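PDB 1NE2: hypothetical protein ta1320 from Thermoplasma acidophilum, which is of uncertain function but probably acts as an S-adenosylmethionine-dependent methyltransferase of the Rossmann-like class, with a substrate that remains unidentified. Local coordinates for residues R156-R161 against F193-H198; D112-N117 against E137-I142; F120-K125 against N147-D152. One frame throughout, in Å; residues are numbered along the deposited sequence.

Contact 1 (R156-R161 against F193-H198); sequences REFSAR and FGVRNH
Phe158, on helix 151-161, turns the edge of its ring to the face of Phe193 on strand 187-197. The pair is T-shaped (edge-to-face), with centroids 5.2 Å apart and planes 64° to one another, so the T is tilted. CD2 and CE2 of Phe158 do the touching. CD2 sits 3.7 Å from Phe193 CG, over the face but displaced toward the rim at the CB end of that ring.

A different side of Phe158 meets Val195. Here CG2 of Val195 stands over one face of the ring as a CH-pi contact, 3.7 Å from Phe158 CG, and the two side chains cross at about a right angle. Phe158 can serve both partners because its CG is anti to the carbonyl carbon (chi1 -70°), carrying the ring toward the strand, where Phe193 and Val195 rise from the same face of the sheet and both reach it. Val164, Ile132 and Leu154 add to this apolar layer.

Polar contacts gather at the C-terminal end of the helical segment. His198 N gives a hydrogen bond of 3.0 Å to Arg161 O, nearly straight at 160° and directed at a lone pair in the carbonyl plane. The imidazole of His198 lies obliquely alongside that same carbonyl, its CB 3.2 Å from Arg161 O. A water donates to Arg161 O at 2.8 Å and to Asn197 OD1 at 2.7 Å, so the carbonyl takes two donors. Asn197 is itself held on both ends of its amide, OD1 by Ser199 N and ND2 by the carbonyls of Phe136 and Ser139.

The helix lies over one face of the sheet and runs roughly along the strand, the layering of the alpha/beta/alpha sandwich of Rossmann-like methyltransferases.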
ATOM      1  N   ARG B 156      -4.409  27.121   0.102  1.00 27.81           N
ATOM      2  CA  ARG B 156      -5.424  27.370  -0.916  1.00 29.02           C
ATOM      3  C   ARG B 156      -5.755  26.074  -1.648  1.00 27.67           C
ATOM      4  O   ARG B 156      -6.917  25.673  -1.731  1.00 26.07           O
ATOM      5  CB  ARG B 156      -4.922  28.403  -1.928  1.00 29.89           C
ATOM      6  CG  ARG B 156      -5.982  28.896  -2.903  1.00 33.65           C
ATOM      7  CD  ARG B 156      -5.346  29.656  -4.057  1.00 35.22           C
ATOM      8  NE  ARG B 156      -4.778  28.750  -5.055  1.00 35.33           N
ATOM      9  CZ  ARG B 156      -4.000  29.134  -6.061  1.00 36.17           C
ATOM     10  NH1 ARG B 156      -3.684  30.415  -6.209  1.00 37.26           N
ATOM     11  NH2 ARG B 156      -3.546  28.240  -6.928  1.00 35.30           N
ATOM     12  N   GLU B 157      -4.723  25.423  -2.176  1.00 25.27           N
ATOM     13  CA  GLU B 157      -4.898  24.179  -2.919  1.00 26.18           C
ATOM     14  C   GLU B 157      -5.483  23.036  -2.090  1.00 26.16           C
ATOM     15  O   GLU B 157      -6.380  22.328  -2.552  1.00 24.20           O
ATOM     16  CB  GLU B 157      -3.564  23.732  -3.530  1.00 27.93           C
ATOM     17  CG  GLU B 157      -3.039  24.642  -4.635  1.00 32.45           C
ATOM     18  CD  GLU B 157      -4.079  24.917  -5.711  1.00 36.89           C
ATOM     19  OE1 GLU B 157      -4.674  26.018  -5.701  1.00 42.11           O
ATOM     20  OE2 GLU B 157      -4.312  24.029  -6.558  1.00 36.67           O
ATOM     21  N   PHE B 158      -4.974  22.845  -0.876  1.00 24.98           N
ATOM     22  CA  PHE B 158      -5.481  21.773  -0.024  1.00 22.91           C
ATOM     23  C   PHE B 158      -6.939  21.989   0.377  1.00 24.16           C
ATOM     24  O   PHE B 158      -7.739  21.059   0.347  1.00 23.13           O
ATOM     25  CB  PHE B 158      -4.625  21.631   1.245  1.00 20.97           C
ATOM     26  CG  PHE B 158      -3.246  21.078   0.997  1.00 22.41           C
ATOM     27  CD1 PHE B 158      -3.040  20.066   0.064  1.00 24.44           C
ATOM     28  CD2 PHE B 158      -2.160  21.532   1.738  1.00 22.71           C
ATOM     29  CE1 PHE B 158      -1.773  19.512  -0.125  1.00 26.47           C
ATOM     30  CE2 PHE B 158      -0.890  20.985   1.558  1.00 23.11           C
ATOM     31  CZ  PHE B 158      -0.697  19.974   0.626  1.00 23.42           C
ATOM     32  N   SER B 159      -7.286  23.219   0.750  1.00 23.48           N
ATOM     33  CA  SER B 159      -8.648  23.517   1.171  1.00 25.21           C
ATOM     34  C   SER B 159      -9.648  23.421   0.021  1.00 24.88           C
ATOM     35  O   SER B 159     -10.838  23.220   0.245  1.00 24.58           O
ATOM     36  CB  SER B 159      -8.718  24.906   1.819  1.00 27.37           C
ATOM     37  OG  SER B 159      -8.352  25.926   0.907  1.00 35.91           O
ATOM     38  N   ALA B 160      -9.165  23.546  -1.209  1.00 26.11           N
ATOM     39  CA  ALA B 160     -10.047  23.458  -2.367  1.00 27.62           C
ATOM     40  C   ALA B 160     -10.419  22.010  -2.684  1.00 28.52           C
ATOM     41  O   ALA B 160     -11.408  21.755  -3.370  1.00 29.46           O
ATOM     42  CB  ALA B 160      -9.384  24.096  -3.579  1.00 28.00           C
ATOM     43  N   ARG B 161      -9.639  21.062  -2.174  1.00 26.66           N
ATOM     44  CA  ARG B 161      -9.908  19.650  -2.436  1.00 26.62           C
ATOM     45  C   ARG B 161     -10.138  18.813  -1.181  1.00 24.67           C
ATOM     46  O   ARG B 161     -10.426  17.620  -1.277  1.00 22.79           O
ATOM     47  CB  ARG B 161      -8.764  19.041  -3.253  1.00 34.71           C
ATOM     48  CG  ARG B 161      -8.762  19.441  -4.722  1.00 44.94           C
ATOM     49  CD  ARG B 161     -10.016  18.942  -5.428  1.00 54.14           C
ATOM     50  NE  ARG B 161      -9.994  19.223  -6.863  1.00 63.43           N
ATOM     51  CZ  ARG B 161     -10.971  18.897  -7.705  1.00 67.97           C
ATOM     52  NH1 ARG B 161     -12.058  18.279  -7.261  1.00 70.83           N
ATOM     53  NH2 ARG B 161     -10.862  19.190  -8.995  1.00 70.34           N
ATOM     54  N   PHE B 193       1.083  20.378   7.192  1.00 16.42           N
ATOM     55  CA  PHE B 193      -0.308  20.347   6.750  1.00 16.51           C
ATOM     56  C   PHE B 193      -0.877  18.951   6.936  1.00 15.36           C
ATOM     57  O   PHE B 193      -0.190  17.966   6.685  1.00 14.87           O
ATOM     58  CB  PHE B 193      -0.416  20.714   5.264  1.00 16.54           C
ATOM     59  CG  PHE B 193      -0.469  22.186   5.005  1.00 17.26           C
ATOM     60  CD1 PHE B 193      -1.589  22.926   5.369  1.00 21.71           C
ATOM     61  CD2 PHE B 193       0.606  22.841   4.408  1.00 18.19           C
ATOM     62  CE1 PHE B 193      -1.638  24.307   5.141  1.00 22.09           C
ATOM     63  CE2 PHE B 193       0.564  24.221   4.176  1.00 17.78           C
ATOM     64  CZ  PHE B 193      -0.559  24.948   4.545  1.00 21.53           C
ATOM     65  N   GLY B 194      -2.127  18.891   7.392  1.00 14.82           N
ATOM     66  CA  GLY B 194      -2.846  17.642   7.564  1.00 15.58           C
ATOM     67  C   GLY B 194      -4.173  17.927   6.890  1.00 17.49           C
ATOM     68  O   GLY B 194      -4.853  18.884   7.272  1.00 16.56           O
ATOM     69  N   VAL B 195      -4.540  17.126   5.892  1.00 15.79           N
ATOM     70  CA  VAL B 195      -5.778  17.355   5.141  1.00 17.36           C
ATOM     71  C   VAL B 195      -6.616  16.093   4.934  1.00 17.39           C
ATOM     72  O   VAL B 195      -6.071  15.009   4.687  1.00 16.29           O
ATOM     73  CB  VAL B 195      -5.460  17.929   3.731  1.00 18.26           C
ATOM     74  CG1 VAL B 195      -6.725  18.500   3.100  1.00 18.04           C
ATOM     75  CG2 VAL B 195      -4.365  18.986   3.819  1.00 16.59           C
ATOM     76  N   ARG B 196      -7.938  16.227   5.047  1.00 17.51           N
ATOM     77  CA  ARG B 196      -8.832  15.094   4.807  1.00 17.37           C
ATOM     78  C   ARG B 196      -9.396  15.270   3.399  1.00 18.75           C
ATOM     79  O   ARG B 196     -10.056  16.266   3.109  1.00 18.05           O
ATOM     80  CB  ARG B 196      -9.976  15.070   5.822  1.00 19.16           C
ATOM     81  CG  ARG B 196     -10.999  13.968   5.572  1.00 26.07           C
ATOM     82  CD  ARG B 196     -10.347  12.592   5.576  1.00 33.62           C
ATOM     83  NE  ARG B 196     -11.333  11.510   5.565  1.00 42.66           N
ATOM     84  CZ  ARG B 196     -12.071  11.169   4.512  1.00 45.23           C
ATOM     85  NH1 ARG B 196     -11.938  11.818   3.364  1.00 46.77           N
ATOM     86  NH2 ARG B 196     -12.952  10.183   4.612  1.00 47.14           N
ATOM     87  N   ASN B 197      -9.126  14.308   2.525  1.00 18.05           N
ATOM     88  CA  ASN B 197      -9.593  14.367   1.139  1.00 20.64           C
ATOM     89  C   ASN B 197     -11.121  14.405   1.049  1.00 22.09           C
ATOM     90  O   ASN B 197     -11.804  13.627   1.704  1.00 21.95           O
ATOM     91  CB  ASN B 197      -9.086  13.145   0.372  1.00 18.70           C
ATOM     92  CG  ASN B 197      -9.103  13.349  -1.132  1.00 21.15           C
ATOM     93  OD1 ASN B 197      -9.888  14.138  -1.658  1.00 21.07           O
ATOM     94  ND2 ASN B 197      -8.244  12.622  -1.835  1.00 22.01           N
ATOM     95  N   HIS B 198     -11.654  15.312   0.236  1.00 21.64           N
ATOM     96  CA  HIS B 198     -13.100  15.415   0.050  1.00 28.30           C
ATOM     97  C   HIS B 198     -13.646  14.235  -0.753  1.00 33.78           C
ATOM     98  O   HIS B 198     -14.813  13.862  -0.608  1.00 31.22           O
ATOM     99  CB  HIS B 198     -13.451  16.704  -0.693  1.00 28.91           C
ATOM    100  CG  HIS B 198     -13.507  17.915   0.182  1.00 30.23           C
ATOM    101  ND1 HIS B 198     -13.437  19.196  -0.322  1.00 28.56           N
ATOM    102  CD2 HIS B 198     -13.665  18.044   1.521  1.00 32.19           C
ATOM    103  CE1 HIS B 198     -13.550  20.062   0.670  1.00 30.18           C
ATOM    104  NE2 HIS B 198     -13.690  19.389   1.798  1.00 31.27           N
TER
HETATM  105  O   HOH W   1     -10.717  15.982  -3.497  1.00 45.25           O

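Contact 2 (D112-N117 against E137-I142); sequences DTWIMN and ETSMWI
Asp112 O takes the backbone N-H of Trp141 at 2.9 Å, nearly in line with its carbonyl, and a second, weak bond from Met140 N at 3.1 Å. Trp141 then uses its own O for the next bond, accepting from Trp114 N at 2.8 Å, almost straight at 170°; it thus pairs with the residues before and after Thr113, as in parallel strands. The register sets Thr113 beside Trp141 and Trp114 beside Ile142. Trp141 O also meets the CA of Thr113 at 3.3 Å, a CA-H...O contact.

The side chains then sort by face. Trp114 carries CG anti to the backbone N (chi1 171°), which leans its indole toward the C-terminal end of the strand: CE3 meets Thr138 CB at 3.9 Å, CD1 meets Ile142 CG2 at 4.1 Å, and Ser139 OG sits at the ring edge, 3.3 Å from Trp114 CB. On the other face, Thr113 and Trp141 cross obliquely, and the indole of Trp141 presents its edge to Asp112 O.

The polar ends find partners outside the two segments. Asp112 OD2 accepts from Ser54 N and from Lys110 N of the second subunit, and Thr113 OG1 bonds to Asn49 O. The contact closes the beta-alpha-beta unit of strand 111-116, helix 126-138 and strand 142-147: strand 54-58 flanks strand 111-116, strand 187-197 lies beyond strand 142-147, and Trp114 packs against Ala135 and Lys134 of helix 126-138.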
ATOM      1  N   ASP B 112      -4.395   4.640   2.230  1.00 14.63           N
ATOM      2  CA  ASP B 112      -5.095   5.411   3.260  1.00 14.92           C
ATOM      3  C   ASP B 112      -4.496   6.797   3.457  1.00 17.05           C
ATOM      4  O   ASP B 112      -5.199   7.818   3.470  1.00 15.41           O
ATOM      5  CB  ASP B 112      -4.999   4.715   4.625  1.00 15.00           C
ATOM      6  CG  ASP B 112      -5.878   3.499   4.733  1.00 18.10           C
ATOM      7  OD1 ASP B 112      -7.112   3.648   4.662  1.00 18.10           O
ATOM      8  OD2 ASP B 112      -5.333   2.389   4.903  1.00 19.23           O
ATOM      9  N   THR B 113      -3.177   6.809   3.612  1.00 15.60           N
ATOM     10  CA  THR B 113      -2.428   8.012   3.928  1.00 13.77           C
ATOM     11  C   THR B 113      -1.288   8.343   2.977  1.00 13.33           C
ATOM     12  O   THR B 113      -0.495   7.477   2.624  1.00 13.59           O
ATOM     13  CB  THR B 113      -1.854   7.861   5.349  1.00 13.26           C
ATOM     14  OG1 THR B 113      -2.916   7.501   6.244  1.00 13.95           O
ATOM     15  CG2 THR B 113      -1.191   9.151   5.817  1.00 13.71           C
ATOM     16  N   TRP B 114      -1.221   9.608   2.572  1.00 11.35           N
ATOM     17  CA  TRP B 114      -0.165  10.109   1.687  1.00 12.78           C
ATOM     18  C   TRP B 114       0.706  11.084   2.475  1.00 15.13           C
ATOM     19  O   TRP B 114       0.198  12.028   3.100  1.00 15.28           O
ATOM     20  CB  TRP B 114      -0.783  10.837   0.479  1.00 14.88           C
ATOM     21  CG  TRP B 114       0.183  11.588  -0.422  1.00 14.87           C
ATOM     22  CD1 TRP B 114       0.834  12.763  -0.148  1.00 14.67           C
ATOM     23  CD2 TRP B 114       0.527  11.247  -1.771  1.00 13.82           C
ATOM     24  NE1 TRP B 114       1.549  13.177  -1.245  1.00 16.81           N
ATOM     25  CE2 TRP B 114       1.378  12.267  -2.256  1.00 17.13           C
ATOM     26  CE3 TRP B 114       0.192  10.183  -2.618  1.00 16.62           C
ATOM     27  CZ2 TRP B 114       1.900  12.257  -3.557  1.00 16.88           C
ATOM     28  CZ3 TRP B 114       0.714  10.171  -3.917  1.00 19.00           C
ATOM     29  CH2 TRP B 114       1.558  11.206  -4.369  1.00 17.59           C
ATOM     30  N   ILE B 115       2.017  10.852   2.450  1.00 13.63           N
ATOM     31  CA  ILE B 115       2.967  11.717   3.138  1.00 13.93           C
ATOM     32  C   ILE B 115       3.986  12.268   2.152  1.00 16.98           C
ATOM     33  O   ILE B 115       4.472  11.545   1.283  1.00 15.44           O
ATOM     34  CB  ILE B 115       3.757  10.964   4.226  1.00 16.71           C
ATOM     35  CG1 ILE B 115       2.799  10.374   5.263  1.00 19.78           C
ATOM     36  CG2 ILE B 115       4.737  11.926   4.895  1.00 17.92           C
ATOM     37  CD1 ILE B 115       3.475   9.382   6.228  1.00 16.81           C
HETATM   38  N   MSE B 116       4.307  13.549   2.284  1.00 18.65           N
HETATM   39  CA  MSE B 116       5.288  14.176   1.413  1.00 18.95           C
HETATM   40  C   MSE B 116       6.065  15.259   2.154  1.00 21.98           C
HETATM   41  O   MSE B 116       5.606  15.793   3.165  1.00 18.27           O
HETATM   42  CB  MSE B 116       4.597  14.771   0.183  1.00 19.15           C
HETATM   43  CG  MSE B 116       3.659  15.923   0.496  1.00 23.82           C
HETATM   44 SE   MSE B 116       2.665  16.484  -1.067  0.75 36.36          SE
HETATM   45  CE  MSE B 116       4.038  17.444  -2.018  1.00 38.52           C
ATOM     46  N   ASN B 117       7.252  15.572   1.643  1.00 21.54           N
ATOM     47  CA  ASN B 117       8.114  16.587   2.235  1.00 27.04           C
ATOM     48  C   ASN B 117       8.621  17.477   1.096  1.00 33.48           C
ATOM     49  O   ASN B 117       9.760  17.337   0.644  1.00 35.88           O
ATOM     50  CB  ASN B 117       9.279  15.915   2.969  1.00 31.52           C
ATOM     51  CG  ASN B 117      10.281  16.912   3.516  1.00 37.98           C
ATOM     52  OD1 ASN B 117       9.913  17.895   4.161  1.00 42.60           O
ATOM     53  ND2 ASN B 117      11.562  16.657   3.268  1.00 41.33           N
ATOM     54  N   GLU B 137      -5.781  12.197  -5.660  1.00 19.87           N
ATOM     55  CA  GLU B 137      -6.352  11.157  -6.496  1.00 22.09           C
ATOM     56  C   GLU B 137      -5.990   9.802  -5.887  1.00 20.53           C
ATOM     57  O   GLU B 137      -6.570   8.772  -6.237  1.00 22.82           O
ATOM     58  CB  GLU B 137      -5.769  11.266  -7.908  1.00 29.15           C
ATOM     59  CG  GLU B 137      -6.187  10.166  -8.860  1.00 37.95           C
ATOM     60  CD  GLU B 137      -5.498  10.279 -10.207  1.00 41.65           C
ATOM     61  OE1 GLU B 137      -5.757   9.423 -11.081  1.00 44.97           O
ATOM     62  OE2 GLU B 137      -4.700  11.224 -10.390  1.00 41.17           O
ATOM     63  N   THR B 138      -5.052   9.828  -4.943  1.00 19.57           N
ATOM     64  CA  THR B 138      -4.524   8.615  -4.317  1.00 18.69           C
ATOM     65  C   THR B 138      -4.935   8.257  -2.888  1.00 20.20           C
ATOM     66  O   THR B 138      -5.213   7.085  -2.590  1.00 18.75           O
ATOM     67  CB  THR B 138      -2.967   8.664  -4.331  1.00 19.59           C
ATOM     68  OG1 THR B 138      -2.493   8.792  -5.681  1.00 22.60           O
ATOM     69  CG2 THR B 138      -2.382   7.402  -3.713  1.00 21.30           C
ATOM     70  N   SER B 139      -4.976   9.246  -2.004  1.00 17.40           N
ATOM     71  CA  SER B 139      -5.259   8.966  -0.601  1.00 20.06           C
ATOM     72  C   SER B 139      -6.353   9.761   0.093  1.00 18.53           C
ATOM     73  O   SER B 139      -6.718  10.856  -0.330  1.00 18.55           O
ATOM     74  CB  SER B 139      -3.962   9.124   0.197  1.00 19.28           C
ATOM     75  OG  SER B 139      -2.900   8.416  -0.420  1.00 21.30           O
HETATM   76  N   MSE B 140      -6.851   9.195   1.188  1.00 17.88           N
HETATM   77  CA  MSE B 140      -7.901   9.818   1.985  1.00 19.77           C
HETATM   78  C   MSE B 140      -7.338  10.876   2.931  1.00 18.29           C
HETATM   79  O   MSE B 140      -7.959  11.925   3.144  1.00 17.46           O
HETATM   80  CB  MSE B 140      -8.645   8.748   2.785  1.00 23.21           C
HETATM   81  CG  MSE B 140      -9.712   9.309   3.705  1.00 35.80           C
HETATM   82 SE   MSE B 140     -11.077   8.015   4.140  0.28 45.35          SE
HETATM   83  CE  MSE B 140     -10.260   7.174   5.659  1.00 45.62           C
ATOM     84  N   TRP B 141      -6.162  10.600   3.491  1.00 16.24           N
ATOM     85  CA  TRP B 141      -5.513  11.524   4.422  1.00 14.46           C
ATOM     86  C   TRP B 141      -4.173  11.957   3.842  1.00 14.52           C
ATOM     87  O   TRP B 141      -3.318  11.129   3.541  1.00 14.97           O
ATOM     88  CB  TRP B 141      -5.318  10.851   5.777  1.00 14.86           C
ATOM     89  CG  TRP B 141      -6.607  10.366   6.370  1.00 17.14           C
ATOM     90  CD1 TRP B 141      -7.204   9.148   6.170  1.00 18.08           C
ATOM     91  CD2 TRP B 141      -7.488  11.111   7.210  1.00 17.82           C
ATOM     92  NE1 TRP B 141      -8.402   9.097   6.837  1.00 20.86           N
ATOM     93  CE2 TRP B 141      -8.603  10.289   7.483  1.00 17.53           C
ATOM     94  CE3 TRP B 141      -7.445  12.403   7.759  1.00 17.11           C
ATOM     95  CZ2 TRP B 141      -9.670  10.714   8.287  1.00 18.29           C
ATOM     96  CZ3 TRP B 141      -8.506  12.826   8.560  1.00 14.95           C
ATOM     97  CH2 TRP B 141      -9.603  11.980   8.815  1.00 18.33           C
ATOM     98  N   ILE B 142      -3.997  13.264   3.697  1.00 12.21           N
ATOM     99  CA  ILE B 142      -2.802  13.828   3.084  1.00 12.41           C
ATOM    100  C   ILE B 142      -2.020  14.736   4.034  1.00 13.56           C
ATOM    101  O   ILE B 142      -2.580  15.656   4.638  1.00 14.94           O
ATOM    102  CB  ILE B 142      -3.234  14.610   1.811  1.00 14.54           C
ATOM    103  CG1 ILE B 142      -3.847  13.618   0.806  1.00 18.20           C
ATOM    104  CG2 ILE B 142      -2.054  15.358   1.214  1.00 14.88           C
ATOM    105  CD1 ILE B 142      -4.738  14.241  -0.251  1.00 23.00           C
TER

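Contact 3 (F120-K125 against N147-D152); sequences FGSVVK and NAKARD
Phe120 and Ala150 make the apolar part of the contact. The methyl CB of Ala150 sits at the edge of the Phe120 ring, near its plane, 3.6 Å from CE1 and a little further from CD1. The ring gets there although the Phe120 side chain sets out away from the partner segment: its CG stands between the backbone N and the carbonyl carbon (chi1 66°), which brings one edge round to the methyl group. Leu154 and Asp128 also touch this ring.

Next come backbone and side-chain carbon. Gly121 passes close to the 3-10 turn of residues 148-150, its CA 4.6 Å from the CA of Ala150. Its O rests 3.4 Å from Ala150 CB, so the methyl meets the ring edge and this carbonyl in directions about at right angles. The backbone of Gly121 (phi -131°, psi -106°) has a conformation that residues with a CB seldom adopt, and the chain of Lys149 passes right beside this glycine. At the start of the second segment, Phe120 O comes within 3.9 Å of Asn147 CB.

A third group mixes polar and aliphatic atoms. Lys149 bends at chi3 and lays its methylenes alongside the Ser122 hydroxyl, with CD 3.5 Å and CE 3.6 Å from Ser122 OG.

The second segment continues into helix 151-161, where Arg151 forms salt bridges with Glu167 and Glu189. The first begins with the last residue of an Asn-Pro-Pro-Phe sequence starting at Asn117, consistent with the motif IV found beside the active site of many methyltransferases that act on amino groups. With no hydrogen bond between the two segments, their fit is one of shape, made by ring edge, methyl group and lysine chain, not of directional bonds.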
ATOM      1  N   PHE B 120       9.930  22.681  -2.690  1.00 66.67           N
ATOM      2  CA  PHE B 120       9.530  23.952  -3.292  1.00 70.42           C
ATOM      3  C   PHE B 120       9.051  24.996  -2.287  1.00 71.85           C
ATOM      4  O   PHE B 120       8.584  24.661  -1.197  1.00 71.42           O
ATOM      5  CB  PHE B 120       8.448  23.714  -4.356  1.00 71.81           C
ATOM      6  CG  PHE B 120       7.143  23.204  -3.805  1.00 73.23           C
ATOM      7  CD1 PHE B 120       6.255  24.064  -3.167  1.00 73.58           C
ATOM      8  CD2 PHE B 120       6.797  21.862  -3.935  1.00 73.99           C
ATOM      9  CE1 PHE B 120       5.042  23.596  -2.668  1.00 74.70           C
ATOM     10  CE2 PHE B 120       5.587  21.385  -3.440  1.00 74.35           C
ATOM     11  CZ  PHE B 120       4.707  22.253  -2.805  1.00 74.72           C
ATOM     12  N   GLY B 121       9.170  26.265  -2.670  1.00 72.89           N
ATOM     13  CA  GLY B 121       8.752  27.346  -1.796  1.00 74.61           C
ATOM     14  C   GLY B 121       7.871  28.379  -2.475  1.00 75.65           C
ATOM     15  O   GLY B 121       6.694  28.127  -2.736  1.00 75.47           O
ATOM     16  N   SER B 122       8.445  29.544  -2.762  1.00 77.07           N
ATOM     17  CA  SER B 122       7.713  30.634  -3.401  1.00 77.78           C
ATOM     18  C   SER B 122       7.341  30.339  -4.852  1.00 78.49           C
ATOM     19  O   SER B 122       6.209  30.586  -5.272  1.00 78.32           O
ATOM     20  CB  SER B 122       8.539  31.922  -3.341  1.00 77.93           C
ATOM     21  OG  SER B 122       8.844  32.270  -2.001  1.00 77.76           O
ATOM     22  N   VAL B 123       8.295  29.818  -5.616  1.00 79.23           N
ATOM     23  CA  VAL B 123       8.055  29.498  -7.018  1.00 80.33           C
ATOM     24  C   VAL B 123       7.505  28.086  -7.189  1.00 81.11           C
ATOM     25  O   VAL B 123       8.155  27.105  -6.820  1.00 81.10           O
ATOM     26  CB  VAL B 123       9.351  29.628  -7.851  1.00 80.60           C
ATOM     27  CG1 VAL B 123       9.072  29.296  -9.309  1.00 79.96           C
ATOM     28  CG2 VAL B 123       9.910  31.037  -7.724  1.00 79.85           C
ATOM     29  N   VAL B 124       6.303  27.991  -7.748  1.00 81.98           N
ATOM     30  CA  VAL B 124       5.658  26.704  -7.975  1.00 82.77           C
ATOM     31  C   VAL B 124       5.832  26.285  -9.432  1.00 83.15           C
ATOM     32  O   VAL B 124       5.757  27.115 -10.339  1.00 83.59           O
ATOM     33  CB  VAL B 124       4.149  26.769  -7.650  1.00 83.06           C
ATOM     34  CG1 VAL B 124       3.504  25.412  -7.893  1.00 82.83           C
ATOM     35  CG2 VAL B 124       3.948  27.202  -6.205  1.00 83.21           C
ATOM     36  N   LYS B 125       6.063  24.996  -9.648  1.00 83.77           N
ATOM     37  CA  LYS B 125       6.255  24.462 -10.990  1.00 84.07           C
ATOM     38  C   LYS B 125       5.233  23.374 -11.297  1.00 83.81           C
ATOM     39  O   LYS B 125       4.406  23.027 -10.453  1.00 83.20           O
ATOM     40  CB  LYS B 125       7.669  23.890 -11.128  1.00 84.15           C
ATOM     41  CG  LYS B 125       8.772  24.883 -10.807  1.00 84.92           C
ATOM     42  CD  LYS B 125      10.147  24.245 -10.920  1.00 85.36           C
ATOM     43  CE  LYS B 125      11.245  25.245 -10.587  1.00 85.66           C
ATOM     44  NZ  LYS B 125      12.605  24.647 -10.699  1.00 85.65           N
ATOM     45  N   ASN B 147       8.834  23.934   3.459  1.00 24.07           N
ATOM     46  CA  ASN B 147       9.078  25.370   3.561  1.00 25.31           C
ATOM     47  C   ASN B 147       7.776  26.139   3.762  1.00 24.14           C
ATOM     48  O   ASN B 147       6.783  25.899   3.070  1.00 23.10           O
ATOM     49  CB  ASN B 147       9.786  25.840   2.286  1.00 28.05           C
ATOM     50  CG  ASN B 147      10.200  27.295   2.337  1.00 32.47           C
ATOM     51  OD1 ASN B 147      10.772  27.811   1.378  1.00 42.60           O
ATOM     52  ND2 ASN B 147       9.918  27.964   3.447  1.00 33.79           N
ATOM     53  N   ALA B 148       7.787  27.070   4.711  1.00 25.22           N
ATOM     54  CA  ALA B 148       6.607  27.873   5.012  1.00 26.75           C
ATOM     55  C   ALA B 148       6.307  28.901   3.924  1.00 28.38           C
ATOM     56  O   ALA B 148       5.252  29.537   3.941  1.00 28.96           O
ATOM     57  CB  ALA B 148       6.783  28.572   6.349  1.00 28.32           C
ATOM     58  N   LYS B 149       7.228  29.069   2.981  1.00 32.09           N
ATOM     59  CA  LYS B 149       7.016  30.028   1.901  1.00 36.21           C
ATOM     60  C   LYS B 149       5.915  29.571   0.949  1.00 37.19           C
ATOM     61  O   LYS B 149       5.343  30.379   0.219  1.00 36.51           O
ATOM     62  CB  LYS B 149       8.308  30.256   1.113  1.00 38.32           C
ATOM     63  CG  LYS B 149       9.409  30.956   1.894  1.00 45.98           C
ATOM     64  CD  LYS B 149      10.487  31.504   0.964  1.00 51.74           C
ATOM     65  CE  LYS B 149      11.083  30.414   0.085  1.00 54.75           C
ATOM     66  NZ  LYS B 149      12.086  30.950  -0.878  1.00 58.53           N
ATOM     67  N   ALA B 150       5.622  28.275   0.949  1.00 38.15           N
ATOM     68  CA  ALA B 150       4.579  27.735   0.080  1.00 38.45           C
ATOM     69  C   ALA B 150       3.257  27.630   0.840  1.00 38.23           C
ATOM     70  O   ALA B 150       2.261  27.131   0.313  1.00 36.09           O
ATOM     71  CB  ALA B 150       4.994  26.363  -0.437  1.00 38.09           C
ATOM     72  N   ARG B 151       3.262  28.120   2.075  1.00 37.74           N
ATOM     73  CA  ARG B 151       2.100  28.078   2.959  1.00 37.44           C
ATOM     74  C   ARG B 151       0.786  28.559   2.342  1.00 37.02           C
ATOM     75  O   ARG B 151      -0.218  27.844   2.361  1.00 33.48           O
ATOM     76  CB  ARG B 151       2.399  28.891   4.220  1.00 41.34           C
ATOM     77  CG  ARG B 151       1.515  28.562   5.399  1.00 46.13           C
ATOM     78  CD  ARG B 151       1.988  29.290   6.646  1.00 49.92           C
ATOM     79  NE  ARG B 151       1.341  28.771   7.846  1.00 56.62           N
ATOM     80  CZ  ARG B 151       1.574  29.217   9.075  1.00 59.21           C
ATOM     81  NH1 ARG B 151       2.442  30.202   9.273  1.00 62.17           N
ATOM     82  NH2 ARG B 151       0.947  28.673  10.109  1.00 60.59           N
ATOM     83  N   ASP B 152       0.787  29.776   1.806  1.00 35.51           N
ATOM     84  CA  ASP B 152      -0.419  30.339   1.208  1.00 35.97           C
ATOM     85  C   ASP B 152      -0.928  29.493   0.048  1.00 33.13           C
ATOM     86  O   ASP B 152      -2.112  29.154  -0.013  1.00 34.09           O
ATOM     87  CB  ASP B 152      -0.156  31.767   0.726  1.00 39.26           C
ATOM     88  CG  ASP B 152       0.221  32.706   1.859  1.00 44.44           C
ATOM     89  OD1 ASP B 152      -0.547  32.797   2.839  1.00 45.35           O
ATOM     90  OD2 ASP B 152       1.284  33.355   1.765  1.00 48.55           O
TER

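Following the chain from the N terminus, contact 2 opens first, at strand 111-116, and residues 120-125 of contact 3 follow before it closes at 137-142. Contact 3 closes later, at 147-152, so these two loops cross: both span helix 126-138, and one joins strand starts while the other joins the loops beyond the strand ends. Contact 1 comes after both, closing the long stretch from helix 151-161 to strand 187-197. It meets contact 2 inside the sheet, where Asn197 N and Val195 N probably bond to Met140 O and Ile142 O, and reaches contact 3 through Phe193, packed on Arg151.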